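Local coordinates for protein 2-hydroxyisobutyryl-CoA mutase large subunit (Aquincola tertiaricarbonis, PDB 4R3U) that works with a small cobalamin-binding partner subunit to interconvert 2-hydroxyisobutyryl-CoA and (S)-3-hydroxybutyryl-CoA, at residues Tyr224-Ala227 with Pro228-Ile232; Ala549-Thr552 with Met553-Val557; Arg197-Leu201 with Asn202-Gly206; Phe328-Asn332 with Pro333-Arg337; Ala163-Asp167 with Ile168-Lys172. All blocks are in the same frame, centred on the assembly; numbering follows the deposited sequence.

Contact 1: Tyr224-Ala227 with Pro228-Ile232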
loop_
_atom_site.group_PDB
_atom_site.type_symbol
_atom_site.label_atom_id
_atom_site.label_comp_id
_atom_site.label_asym_id
_atom_site.label_seq_id
_atom_site.Cartn_x
_atom_site.Cartn_y
_atom_site.Cartn_z
ATOM N N TYR A 224 37.175 -9.104 15.781
ATOM C CA TYR A 224 38.582 -8.802 15.536
ATOM C C TYR A 224 38.777 -7.450 14.887
ATOM O O TYR A 224 37.809 -6.905 14.332
ATOM C CB TYR A 224 39.167 -9.892 14.600
ATOM C CG TYR A 224 38.816 -11.293 15.051
ATOM C CD1 TYR A 224 39.363 -11.828 16.223
ATOM C CD2 TYR A 224 37.881 -12.061 14.349
ATOM C CE1 TYR A 224 39.016 -13.101 16.665
ATOM C CE2 TYR A 224 37.528 -13.340 14.784
ATOM C CZ TYR A 224 38.107 -13.857 15.939
ATOM O OH TYR A 224 37.779 -15.111 16.387
ATOM N N PRO A 225 40.035 -6.942 14.859
ATOM C CA PRO A 225 40.304 -5.685 14.138
ATOM C C PRO A 225 39.974 -5.818 12.641
ATOM O O PRO A 225 39.860 -6.939 12.122
ATOM C CB PRO A 225 41.817 -5.476 14.360
ATOM C CG PRO A 225 42.186 -6.336 15.523
ATOM C CD PRO A 225 41.281 -7.505 15.433
ATOM N N ILE A 226 39.801 -4.685 11.957
ATOM C CA ILE A 226 39.416 -4.586 10.540
ATOM C C ILE A 226 40.157 -5.544 9.590
ATOM O O ILE A 226 39.495 -6.323 8.893
ATOM C CB ILE A 226 39.455 -3.114 10.046
ATOM C CG1 ILE A 226 38.728 -2.162 11.038
ATOM C CG2 ILE A 226 38.879 -3.022 8.634
ATOM C CD1 ILE A 226 38.744 -0.746 10.691
ATOM N N ALA A 227 41.513 -5.496 9.578
ATOM C CA ALA A 227 42.364 -6.305 8.696
ATOM C C ALA A 227 42.111 -7.826 8.738
ATOM O O ALA A 227 41.745 -8.366 7.686
ATOM C CB ALA A 227 43.834 -5.971 8.895
ATOM N N PRO A 228 42.236 -8.537 9.904
ATOM C CA PRO A 228 41.945 -9.981 9.901
ATOM C C PRO A 228 40.499 -10.305 9.560
ATOM O O PRO A 228 40.242 -11.345 8.955
ATOM C CB PRO A 228 42.316 -10.426 11.316
ATOM C CG PRO A 228 42.327 -9.224 12.136
ATOM C CD PRO A 228 42.692 -8.093 11.246
ATOM N N SER A 229 39.568 -9.403 9.908
ATOM C CA SER A 229 38.132 -9.554 9.654
ATOM C C SER A 229 37.768 -9.480 8.157
ATOM O O SER A 229 36.788 -10.110 7.723
ATOM C CB SER A 229 37.347 -8.508 10.420
ATOM O OG SER A 229 37.513 -8.700 11.807
ATOM N N VAL A 230 38.544 -8.685 7.380
ATOM C CA VAL A 230 38.338 -8.529 5.934
ATOM C C VAL A 230 38.872 -9.785 5.245
ATOM O O VAL A 230 38.238 -10.314 4.306
ATOM C CB VAL A 230 38.921 -7.192 5.409
ATOM C CG1 VAL A 230 38.975 -7.153 3.880
ATOM C CG2 VAL A 230 38.105 -6.017 5.946
ATOM N N ARG A 231 39.990 -10.308 5.781
ATOM C CA ARG A 231 40.603 -11.543 5.305
ATOM C C ARG A 231 39.585 -12.729 5.441
ATOM O O ARG A 231 39.537 -13.598 4.571
ATOM C CB ARG A 231 41.932 -11.790 6.073
ATOM C CG ARG A 231 42.590 -13.144 5.832
ATOM C CD ARG A 231 42.140 -14.177 6.845
ATOM N NE ARG A 231 42.637 -15.515 6.514
ATOM C CZ ARG A 231 43.773 -16.035 6.971
ATOM N NH1 ARG A 231 44.552 -15.334 7.791
ATOM N NH2 ARG A 231 44.135 -17.258 6.620
ATOM N N ILE A 232 38.760 -12.740 6.510
ATOM C CA ILE A 232 37.752 -13.780 6.687
ATOM C C ILE A 232 36.717 -13.654 5.554
ATOM O O ILE A 232 36.449 -14.658 4.875
ATOM C CB ILE A 232 37.121 -13.816 8.115
ATOM C CG1 ILE A 232 38.153 -14.174 9.191
ATOM C CG2 ILE A 232 35.971 -14.829 8.170
ATOM C CD1 ILE A 232 37.819 -13.651 10.571
#

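Contact 2: Ala549-Thr552 with Met553-Val557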
loop_
_atom_site.group_PDB
_atom_site.type_symbol
_atom_site.label_atom_id
_atom_site.label_comp_id
_atom_site.label_asym_id
_atom_site.label_seq_id
_atom_site.Cartn_x
_atom_site.Cartn_y
_atom_site.Cartn_z
ATOM N N ALA A 549 33.852 -31.920 14.008
ATOM C CA ALA A 549 34.487 -32.579 15.140
ATOM C C ALA A 549 33.829 -32.287 16.509
ATOM O O ALA A 549 34.147 -32.947 17.504
ATOM C CB ALA A 549 35.977 -32.259 15.150
ATOM N N GLY A 550 32.911 -31.333 16.531
ATOM C CA GLY A 550 32.190 -30.933 17.734
ATOM C C GLY A 550 32.640 -29.621 18.357
ATOM O O GLY A 550 32.272 -29.325 19.499
ATOM N N ALA A 551 33.430 -28.811 17.607
ATOM C CA ALA A 551 33.881 -27.501 18.083
ATOM C C ALA A 551 32.695 -26.544 18.107
ATOM O O ALA A 551 31.797 -26.603 17.246
ATOM C CB ALA A 551 34.960 -26.942 17.163
ATOM N N THR A 552 32.690 -25.664 19.105
ATOM C CA THR A 552 31.660 -24.638 19.232
ATOM C C THR A 552 32.193 -23.380 18.572
ATOM O O THR A 552 33.392 -23.299 18.291
ATOM C CB THR A 552 31.256 -24.414 20.694
ATOM O OG1 THR A 552 32.346 -23.809 21.390
ATOM C CG2 THR A 552 30.811 -25.691 21.394
ATOM N N MET A 553 31.309 -22.403 18.315
ATOM C CA MET A 553 31.691 -21.124 17.733
ATOM C C MET A 553 32.709 -20.417 18.660
ATOM O O MET A 553 33.717 -19.898 18.180
ATOM C CB MET A 553 30.438 -20.255 17.543
ATOM C CG MET A 553 30.750 -18.873 17.036
ATOM S SD MET A 553 29.348 -17.801 17.118
ATOM C CE MET A 553 28.481 -18.301 15.707
ATOM N N GLY A 554 32.412 -20.434 19.966
ATOM C CA GLY A 554 33.248 -19.896 21.032
ATOM C C GLY A 554 34.640 -20.484 21.048
ATOM O O GLY A 554 35.605 -19.739 21.204
ATOM N N ASP A 555 34.763 -21.813 20.848
ATOM C CA ASP A 555 36.078 -22.496 20.797
ATOM C C ASP A 555 36.951 -21.860 19.700
ATOM O O ASP A 555 38.090 -21.468 19.967
ATOM C CB ASP A 555 35.927 -24.006 20.488
ATOM C CG ASP A 555 35.287 -24.893 21.538
ATOM O OD1 ASP A 555 35.499 -24.645 22.740
ATOM O OD2 ASP A 555 34.634 -25.876 21.156
ATOM N N ILE A 556 36.366 -21.730 18.480
ATOM C CA ILE A 556 36.948 -21.173 17.258
ATOM C C ILE A 556 37.263 -19.689 17.419
ATOM O O ILE A 556 38.407 -19.283 17.161
ATOM C CB ILE A 556 36.072 -21.500 15.995
ATOM C CG1 ILE A 556 35.878 -23.048 15.832
ATOM C CG2 ILE A 556 36.678 -20.905 14.720
ATOM C CD1 ILE A 556 34.695 -23.482 14.942
ATOM N N VAL A 557 36.251 -18.889 17.846
ATOM C CA VAL A 557 36.344 -17.436 18.064
ATOM C C VAL A 557 37.415 -17.070 19.104
ATOM O O VAL A 557 38.258 -16.200 18.830
ATOM C CB VAL A 557 34.958 -16.793 18.357
ATOM C CG1 VAL A 557 35.075 -15.436 19.061
ATOM C CG2 VAL A 557 34.116 -16.683 17.085
#

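Contact 3: Arg197-Leu201 with Asn202-Gly206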
loop_
_atom_site.group_PDB
_atom_site.type_symbol
_atom_site.label_atom_id
_atom_site.label_comp_id
_atom_site.label_asym_id
_atom_site.label_seq_id
_atom_site.Cartn_x
_atom_site.Cartn_y
_atom_site.Cartn_z
ATOM N N ARG A 197 24.148 -34.715 5.027
ATOM C CA ARG A 197 22.870 -35.007 4.403
ATOM C C ARG A 197 22.961 -35.646 3.057
ATOM O O ARG A 197 21.932 -36.060 2.532
ATOM C CB ARG A 197 22.020 -33.740 4.330
ATOM C CG ARG A 197 21.511 -33.363 5.672
ATOM C CD ARG A 197 20.289 -32.598 5.447
ATOM N NE ARG A 197 19.738 -32.101 6.692
ATOM C CZ ARG A 197 18.769 -31.203 6.744
ATOM N NH1 ARG A 197 18.253 -30.708 5.624
ATOM N NH2 ARG A 197 18.295 -30.803 7.912
ATOM N N GLY A 198 24.165 -35.694 2.497
ATOM C CA GLY A 198 24.428 -36.319 1.208
ATOM C C GLY A 198 24.035 -35.464 0.028
ATOM O O GLY A 198 23.775 -35.992 -1.061
ATOM N N TYR A 199 23.954 -34.137 0.247
ATOM C CA TYR A 199 23.602 -33.165 -0.793
ATOM C C TYR A 199 24.840 -32.835 -1.638
ATOM O O TYR A 199 25.974 -32.964 -1.163
ATOM C CB TYR A 199 23.096 -31.831 -0.176
ATOM C CG TYR A 199 21.806 -31.848 0.627
ATOM C CD1 TYR A 199 20.750 -32.697 0.283
ATOM C CD2 TYR A 199 21.598 -30.942 1.665
ATOM C CE1 TYR A 199 19.529 -32.659 0.978
ATOM C CE2 TYR A 199 20.394 -30.908 2.371
ATOM C CZ TYR A 199 19.358 -31.758 2.018
ATOM O OH TYR A 199 18.180 -31.715 2.723
ATOM N N ASP A 200 24.608 -32.366 -2.877
ATOM C CA ASP A 200 25.634 -31.847 -3.776
ATOM C C ASP A 200 25.809 -30.374 -3.326
ATOM O O ASP A 200 24.819 -29.612 -3.248
ATOM C CB ASP A 200 25.159 -31.951 -5.244
ATOM C CG ASP A 200 26.102 -31.427 -6.323
ATOM O OD1 ASP A 200 27.155 -30.851 -5.973
ATOM O OD2 ASP A 200 25.753 -31.538 -7.521
ATOM N N LEU A 201 27.051 -30.002 -2.957
ATOM C CA LEU A 201 27.354 -28.659 -2.452
ATOM C C LEU A 201 27.065 -27.581 -3.474
ATOM O O LEU A 201 26.555 -26.523 -3.115
ATOM C CB LEU A 201 28.799 -28.547 -1.938
ATOM C CG LEU A 201 29.226 -29.442 -0.777
ATOM C CD1 LEU A 201 30.624 -29.133 -0.389
ATOM C CD2 LEU A 201 28.336 -29.264 0.462
ATOM N N ASN A 202 27.344 -27.882 -4.763
ATOM C CA ASN A 202 27.119 -26.983 -5.893
ATOM C C ASN A 202 25.633 -26.739 -6.200
ATOM O O ASN A 202 25.319 -25.889 -7.036
ATOM C CB ASN A 202 27.928 -27.436 -7.114
ATOM C CG ASN A 202 29.415 -27.366 -6.863
ATOM O OD1 ASN A 202 29.972 -26.330 -6.465
ATOM N ND2 ASN A 202 30.087 -28.490 -7.051
ATOM N N LYS A 203 24.728 -27.449 -5.491
ATOM C CA LYS A 203 23.266 -27.315 -5.613
ATOM C C LYS A 203 22.685 -26.517 -4.425
ATOM O O LYS A 203 21.488 -26.231 -4.408
ATOM C CB LYS A 203 22.593 -28.701 -5.659
ATOM C CG LYS A 203 22.743 -29.481 -6.957
ATOM C CD LYS A 203 21.886 -30.746 -6.890
ATOM C CE LYS A 203 22.394 -31.908 -7.721
ATOM N NZ LYS A 203 22.009 -33.209 -7.097
ATOM N N LEU A 204 23.529 -26.165 -3.432
ATOM C CA LEU A 204 23.073 -25.428 -2.260
ATOM C C LEU A 204 22.955 -23.940 -2.525
ATOM O O LEU A 204 23.957 -23.265 -2.754
ATOM C CB LEU A 204 23.944 -25.700 -1.018
ATOM C CG LEU A 204 24.157 -27.150 -0.595
ATOM C CD1 LEU A 204 25.002 -27.211 0.661
ATOM C CD2 LEU A 204 22.828 -27.913 -0.422
ATOM N N SER A 205 21.718 -23.442 -2.529
ATOM C CA SER A 205 21.439 -22.026 -2.723
ATOM C C SER A 205 21.275 -21.423 -1.334
ATOM O O SER A 205 20.621 -22.012 -0.469
ATOM C CB SER A 205 20.189 -21.815 -3.569
ATOM O OG SER A 205 20.098 -20.475 -4.029
ATOM N N GLY A 206 21.953 -20.315 -1.109
ATOM C CA GLY A 206 21.924 -19.628 0.162
ATOM C C GLY A 206 22.809 -18.408 0.199
ATOM O O GLY A 206 23.429 -18.038 -0.801
HETATM O O HOH W 1 26.317 -23.855 -4.130
#

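Contact 4: Phe328-Asn332 with Pro333-Arg337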
loop_
_atom_site.group_PDB
_atom_site.type_symbol
_atom_site.label_atom_id
_atom_site.label_comp_id
_atom_site.label_asym_id
_atom_site.label_seq_id
_atom_site.Cartn_x
_atom_site.Cartn_y
_atom_site.Cartn_z
ATOM N N PHE A 328 37.077 -2.536 -12.780
ATOM C CA PHE A 328 37.655 -3.844 -12.523
ATOM C C PHE A 328 38.010 -4.655 -13.759
ATOM O O PHE A 328 38.741 -5.645 -13.651
ATOM C CB PHE A 328 36.863 -4.621 -11.451
ATOM C CG PHE A 328 36.872 -3.908 -10.113
ATOM C CD1 PHE A 328 38.063 -3.723 -9.404
ATOM C CD2 PHE A 328 35.702 -3.381 -9.579
ATOM C CE1 PHE A 328 38.074 -3.041 -8.175
ATOM C CE2 PHE A 328 35.708 -2.711 -8.342
ATOM C CZ PHE A 328 36.889 -2.551 -7.649
ATOM N N GLY A 329 37.548 -4.190 -14.925
ATOM C CA GLY A 329 37.787 -4.836 -16.205
ATOM C C GLY A 329 37.082 -6.167 -16.354
ATOM O O GLY A 329 37.601 -7.079 -16.999
ATOM N N ALA A 330 35.900 -6.295 -15.773
ATOM C CA ALA A 330 35.117 -7.529 -15.863
ATOM C C ALA A 330 34.685 -7.753 -17.314
ATOM O O ALA A 330 34.433 -6.782 -18.043
ATOM C CB ALA A 330 33.894 -7.454 -14.950
ATOM N N ARG A 331 34.685 -9.026 -17.754
ATOM C CA ARG A 331 34.296 -9.396 -19.114
ATOM C C ARG A 331 33.039 -10.276 -19.163
ATOM O O ARG A 331 32.415 -10.379 -20.222
ATOM C CB ARG A 331 35.480 -10.004 -19.872
ATOM C CG ARG A 331 36.691 -9.103 -19.818
ATOM C CD ARG A 331 37.767 -9.454 -20.778
ATOM N NE ARG A 331 38.918 -8.566 -20.667
ATOM C CZ ARG A 331 38.928 -7.269 -20.981
ATOM N NH1 ARG A 331 37.827 -6.676 -21.432
ATOM N NH2 ARG A 331 40.049 -6.565 -20.885
ATOM N N ASN A 332 32.671 -10.900 -18.022
ATOM C CA ASN A 332 31.487 -11.741 -17.879
ATOM C C ASN A 332 30.331 -10.801 -17.528
ATOM O O ASN A 332 30.427 -10.080 -16.527
ATOM C CB ASN A 332 31.698 -12.819 -16.775
ATOM C CG ASN A 332 30.564 -13.820 -16.539
ATOM O OD1 ASN A 332 29.383 -13.585 -16.829
ATOM N ND2 ASN A 332 30.907 -14.955 -15.939
ATOM N N PRO A 333 29.238 -10.792 -18.341
ATOM C CA PRO A 333 28.112 -9.876 -18.070
ATOM C C PRO A 333 27.492 -9.999 -16.683
ATOM O O PRO A 333 27.061 -8.980 -16.130
ATOM C CB PRO A 333 27.109 -10.193 -19.183
ATOM C CG PRO A 333 27.506 -11.540 -19.685
ATOM C CD PRO A 333 28.995 -11.583 -19.565
ATOM N N GLU A 334 27.506 -11.227 -16.100
ATOM C CA GLU A 334 26.996 -11.538 -14.749
ATOM C C GLU A 334 27.781 -10.819 -13.653
ATOM O O GLU A 334 27.244 -10.575 -12.565
ATOM C CB GLU A 334 26.999 -13.043 -14.470
ATOM C CG GLU A 334 26.194 -13.884 -15.448
ATOM C CD GLU A 334 25.983 -15.295 -14.946
ATOM O OE1 GLU A 334 26.963 -15.918 -14.479
ATOM O OE2 GLU A 334 24.823 -15.762 -14.983
ATOM N N SER A 335 29.033 -10.450 -13.942
ATOM C CA SER A 335 29.894 -9.687 -13.034
ATOM C C SER A 335 29.396 -8.232 -12.914
ATOM O O SER A 335 29.718 -7.549 -11.951
ATOM C CB SER A 335 31.317 -9.664 -13.574
ATOM O OG SER A 335 31.909 -10.944 -13.489
ATOM N N MET A 336 28.646 -7.759 -13.923
ATOM C CA MET A 336 28.142 -6.393 -13.976
ATOM C C MET A 336 26.660 -6.284 -13.550
ATOM O O MET A 336 26.191 -5.165 -13.299
ATOM C CB MET A 336 28.423 -5.774 -15.363
ATOM C CG MET A 336 29.899 -5.832 -15.752
ATOM S SD MET A 336 30.172 -5.715 -17.531
ATOM C CE MET A 336 31.190 -7.098 -17.766
ATOM N N ARG A 337 25.942 -7.434 -13.420
ATOM C CA ARG A 337 24.550 -7.411 -12.973
ATOM C C ARG A 337 24.367 -7.512 -11.453
ATOM O O ARG A 337 24.667 -8.546 -10.848
ATOM C CB ARG A 337 23.574 -8.290 -13.801
ATOM C CG ARG A 337 23.840 -9.786 -13.824
ATOM C CD ARG A 337 22.933 -10.575 -12.894
ATOM N NE ARG A 337 23.415 -11.951 -12.666
ATOM C CZ ARG A 337 24.328 -12.299 -11.751
ATOM N NH1 ARG A 337 24.891 -11.379 -10.980
ATOM N NH2 ARG A 337 24.682 -13.570 -11.605
#

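Contact 5: Ala163-Asp167 with Ile168-Lys172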
loop_
_atom_site.group_PDB
_atom_site.type_symbol
_atom_site.label_atom_id
_atom_site.label_comp_id
_atom_site.label_asym_id
_atom_site.label_seq_id
_atom_site.Cartn_x
_atom_site.Cartn_y
_atom_site.Cartn_z
ATOM N N ALA A 163 18.987 -28.954 14.193
ATOM C CA ALA A 163 17.684 -28.642 14.816
ATOM C C ALA A 163 17.009 -27.533 14.048
ATOM O O ALA A 163 15.818 -27.644 13.766
ATOM C CB ALA A 163 17.860 -28.229 16.271
ATOM N N LEU A 164 17.785 -26.498 13.658
ATOM C CA LEU A 164 17.339 -25.337 12.891
ATOM C C LEU A 164 16.756 -25.677 11.528
ATOM O O LEU A 164 15.748 -25.101 11.137
ATOM C CB LEU A 164 18.494 -24.319 12.722
ATOM C CG LEU A 164 18.192 -23.043 11.894
ATOM C CD1 LEU A 164 17.392 -22.060 12.692
ATOM C CD2 LEU A 164 19.453 -22.396 11.402
ATOM N N LEU A 165 17.437 -26.532 10.790
ATOM C CA LEU A 165 17.104 -26.909 9.422
ATOM C C LEU A 165 16.514 -28.321 9.307
ATOM O O LEU A 165 16.504 -28.901 8.224
ATOM C CB LEU A 165 18.354 -26.713 8.514
ATOM C CG LEU A 165 18.803 -25.246 8.317
ATOM C CD1 LEU A 165 20.207 -25.159 7.787
ATOM C CD2 LEU A 165 17.816 -24.460 7.410
ATOM N N ALA A 166 15.962 -28.840 10.418
ATOM C CA ALA A 166 15.321 -30.149 10.467
ATOM C C ALA A 166 14.160 -30.183 9.488
ATOM O O ALA A 166 13.395 -29.220 9.414
ATOM C CB ALA A 166 14.832 -30.443 11.879
ATOM N N ASP A 167 14.065 -31.273 8.702
ATOM C CA ASP A 167 13.019 -31.499 7.692
ATOM C C ASP A 167 12.981 -30.419 6.577
ATOM O O ASP A 167 11.945 -30.225 5.944
ATOM C CB ASP A 167 11.619 -31.705 8.343
ATOM C CG ASP A 167 11.627 -32.496 9.642
ATOM O OD1 ASP A 167 11.921 -33.726 9.597
ATOM O OD2 ASP A 167 11.377 -31.888 10.702
ATOM N N ILE A 168 14.118 -29.737 6.327
ATOM C CA ILE A 168 14.214 -28.694 5.304
ATOM C C ILE A 168 15.119 -29.177 4.203
ATOM O O ILE A 168 16.286 -29.444 4.476
ATOM C CB ILE A 168 14.704 -27.321 5.904
ATOM C CG1 ILE A 168 13.827 -26.815 7.109
ATOM C CG2 ILE A 168 14.892 -26.262 4.799
ATOM C CD1 ILE A 168 12.420 -26.205 6.807
ATOM N N ASP A 169 14.602 -29.296 2.963
ATOM C CA ASP A 169 15.423 -29.805 1.831
ATOM C C ASP A 169 16.270 -28.671 1.320
ATOM O O ASP A 169 15.771 -27.854 0.560
ATOM C CB ASP A 169 14.552 -30.393 0.698
ATOM C CG ASP A 169 15.301 -31.227 -0.311
ATOM O OD1 ASP A 169 16.488 -30.933 -0.565
ATOM O OD2 ASP A 169 14.706 -32.187 -0.840
ATOM N N LEU A 170 17.538 -28.615 1.738
ATOM C CA LEU A 170 18.453 -27.521 1.401
ATOM C C LEU A 170 18.761 -27.349 -0.079
ATOM O O LEU A 170 19.132 -26.229 -0.496
ATOM C CB LEU A 170 19.733 -27.504 2.277
ATOM C CG LEU A 170 19.564 -27.696 3.784
ATOM C CD1 LEU A 170 20.901 -27.958 4.443
ATOM C CD2 LEU A 170 18.824 -26.566 4.415
ATOM N N GLU A 171 18.572 -28.438 -0.866
ATOM C CA GLU A 171 18.732 -28.452 -2.318
ATOM C C GLU A 171 17.483 -27.929 -3.055
ATOM O O GLU A 171 17.581 -27.573 -4.224
ATOM C CB GLU A 171 19.011 -29.854 -2.801
ATOM C CG GLU A 171 20.433 -30.323 -2.625
ATOM C CD GLU A 171 20.534 -31.777 -3.019
ATOM O OE1 GLU A 171 19.482 -32.458 -3.024
ATOM O OE2 GLU A 171 21.657 -32.234 -3.336
ATOM N N LYS A 172 16.321 -27.880 -2.379
ATOM C CA LYS A 172 15.050 -27.422 -2.937
ATOM C C LYS A 172 14.556 -26.023 -2.485
ATOM O O LYS A 172 13.629 -25.482 -3.083
ATOM C CB LYS A 172 14.000 -28.518 -2.784
ATOM C CG LYS A 172 14.264 -29.643 -3.795
ATOM C CD LYS A 172 13.649 -30.973 -3.472
ATOM C CE LYS A 172 14.459 -32.065 -4.151
ATOM N NZ LYS A 172 15.731 -32.409 -3.432
#

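Contact 1: Tyr224-Ala227 with Pro228-Ile232
Polar bonding centres on the carbonyl of Pro-225, which meets Ser-229 twice. The hydroxyl OG of Ser-229 donates to Pro-225 O over 3.0 Å, arriving well above the carbonyl plane, 49° out of it, while Ser-229 N adds a weak bond of 3.3 Å to the same oxygen. OG can reach back because it stands beside its own backbone N, chi1 -64°. Serine suits the spot because its hydroxyl also bonds the hydroxyl of Tyr-216, which in turn bonds Tyr-224 O. Further along, Val-230 N bonds Ile-226 O at 3.0 Å and Arg-231 N bonds Ala-227 O at 3.2 Å. These pairs build the first turns of helix 226-243, with Pro-225 at the N-cap, one of the helices that link barrel strands in this TIM-barrel family. Pro-228 is well placed in the first turn, where its missing N-H breaks no bond within the helix. Among the apolar contacts, CG of Pro-228 touches CD of Pro-225 at 3.9 Å, the two rings crossing at about a right angle. CD1 of Ile-232 reaches CD2 of the Tyr-224 ring at 4.1 Å, also crosswise, whereas Ile-226 and Val-230 lie side by side with their CG2 methyls together. The Tyr-224 ring packs edge-to-face with Trp-564, and the hydroxyl of Tyr-224 bonds Val-557 O; Arg-231 leads away to Asp-235, a salt bridge, and to the carbonyls of Val-531 and Ala-532.

Contact 2: Ala549-Thr552 with Met553-Val557
Thr-552 and Asp-555 form a capping box at the start of helix 553-564, right after the short loop that leaves helix 540-549. The two bonds are reciprocal, side chain to backbone in each direction: Thr-552 OG1 accepts from Asp-555 N at 3.2 Å, and Asp-555 OD2 accepts from Thr-552 N at 2.8 Å. The second bond is almost straight, 174° at the hydrogen, although the N-H comes from above the carboxylate plane. Thr-552 has its hydroxyl turned between backbone N and carbonyl carbon, chi1 69°, which holds OG1 over the first turn. Threonine suits the N-cap because its short side chain puts a hydroxyl oxygen within reach of the Asp-555 N-H, and aspartate three residues on is just long enough to reach back. Beneath the box, CB of Ala-551 rests on CD1 of Ile-556 at 4.1 Å, with the apolar pair facing helices 518-532 and 540-549. Gly-550, in a Schellman motif, ends the preceding helix with phi 104°, a value at which a CB would collide with the carbonyl before it. Outside the box, Thr-552 OG1 also bonds Asp-138 OD2, and Asp-555 OD2 forms a salt bridge with Arg-516. With the helix N-terminus and an arginine beside it, the Asp-555 carboxylate is probably stabilised in its charged form.

Contact 3: Arg197-Leu201 with Asn202-Gly206
An Asx turn opens the short 3-10 segment in the loop between helix 183-196 and strand 206-208: OD1 of Asp-200 accepts from Asn-202 N at 3.2 Å. The N-H meets the carboxylate from 53° above its plane. Here chi1 of 179° sets the Asp-200 carboxylate beside its own carbonyl carbon, facing the chain as it turns. Two backbone bonds follow, Lys-203 N to Asp-200 O and Leu-204 N to Leu-201 O, both at 3.1 Å. A water bridges Leu-201 O and Leu-204 O, donating to each, so Leu-201 O holds two donors. The extended Lys-203 chain crosses Asp-200 at about a right angle, CE lying 3.4 Å from OD2, but its NZ stays beyond salt-bridge range. On the inner side, Leu-204 CD1 meets Leu-201 CD2 and Leu-204 CD2 meets Tyr-199 CD2, each at 3.9 Å, leucines being apt where the loop turns toward Tyr-190 and Val-191. Arg-197 CB covers one face of the Tyr-199 ring, and NH1 of the same arginine bonds Tyr-199 OH. Replacing Asp-200 by an alanine would probably leave Asn-202 N without its acceptor and the start of the turn less firmly set. An Asx turn leading into a 3-10 turn here forms one alpha-to-beta link of the barrel.

Contact 4: Phe328-Asn332 with Pro333-Arg337
The carbonyl oxygen of Asn-332 accepts from Ser-335 N at 3.0 Å and has the CE methyl of Met-336 against it at 3.3 Å. The N-H stands 51° above the carbonyl plane, as befits a tight turn rather than a regular helix. The side chain of Asn-332 works on the next amide: its OD1 accepts from Glu-334 N at 3.1 Å, an Asx turn. With CG opposite the backbone N across the first bond, chi1 -178°, the amide group lies forward over the residues that follow. Asparagine fits because its short side chain can turn an oxygen onto the N-H two residues on, and Pro-333 fits because its ring nitrogen has no N-H to satisfy at the head of the turn. Met-336, bent at its last torsion, swings CE in between two carbonyls, 3.3 Å also from Ala-330 O, and on to CB of Ala-330 at 3.9 Å. That small CB also meets CB of Ser-335 at 3.7 Å, and alanine's single methyl suits this close approach. Ser-335 OG bonds Asp-290 OD1, and the same carboxylate takes Arg-331 N through OD2, so one aspartate ties both halves of the turn to a neighbouring loop. The turn connects helix 306-327 to strand 340-344: Met-336 packs back on Met-324 and Lys-325 of that helix, and Phe-328 lies against helix 264-283.

Contact 5: Ala163-Asp167 with Ile168-Lys172
Leu-165 and Leu-170 both carry CG opposite the carbonyl carbon and next to the backbone N, chi1 -67° and -45°, and from the two limbs of the loop this brings their ends together. The methyls meet CD2 to CD2 at 3.8 Å, the side chains crossing at about a right angle. CD2 of Leu-170 also sits 3.9 Å from CD1 of Leu-165, as if held in the fork of that residue. Branched, flexible leucines suit this buried place, where Tyr-190 and Leu-193 of helix 183-196 and Val-175 of strand 175-178 lie around them. Between the limbs the chain reverses in a type II beta turn from Leu-165 to Ile-168, closed by Ile-168 N bonding Leu-165 O at 3.2 Å. Asp-167 takes the third position with phi 60°, a strain for most residues with a CB but one that aspartate bears better than most; its OD2 forms a salt bridge with Lys-115. Ile-168 folds back over the turn, CG1 lying 3.4 Å from Ala-166 O, while its CG2 faces CD2 of Leu-165. A glycine in place of Ile-168 would probably leave Leu-165 CD2 without this apolar neighbour and, with no branch lying over it, the turn freer to move. Beyond the turn, Asp-169 OD1 accepts from Glu-171 N, an Asx turn, and Asp-169 OD2 pairs with Lys-172 NZ in a salt bridge of 2.8 Å. A type II turn followed by an Asx turn thus makes the link from helix 158-164 to strand 175-178, one of the alpha-to-beta connections of a TIM barrel.

Two pairs of contacts meet directly. Contacts 3 and 5, centres 11 Å apart, join through Arg-197, whose NH1 reaches Ile-168 O and whose NH2 reaches Leu-165 O, each at 2.6 Å; Glu-171 OE2 adds a bond to Asp-200 N. Contacts 1 and 2 touch through the 2.7 Å bond from Tyr-224 OH to Val-557 O, which joins helix 553-564 to the start of helix 226-243. Contact 4 touches none of the others. Contacts 3, 4 and 5 all join a helix to the next barrel strand, and the substrate CoA lies nearby: about 7 Å from the side chain of Glu-334, about 9 Å from that of Lys-203 and about 13 Å from that of Leu-170. The Met-553 side chain of contact 2 is about 12 Å from the cobalamin.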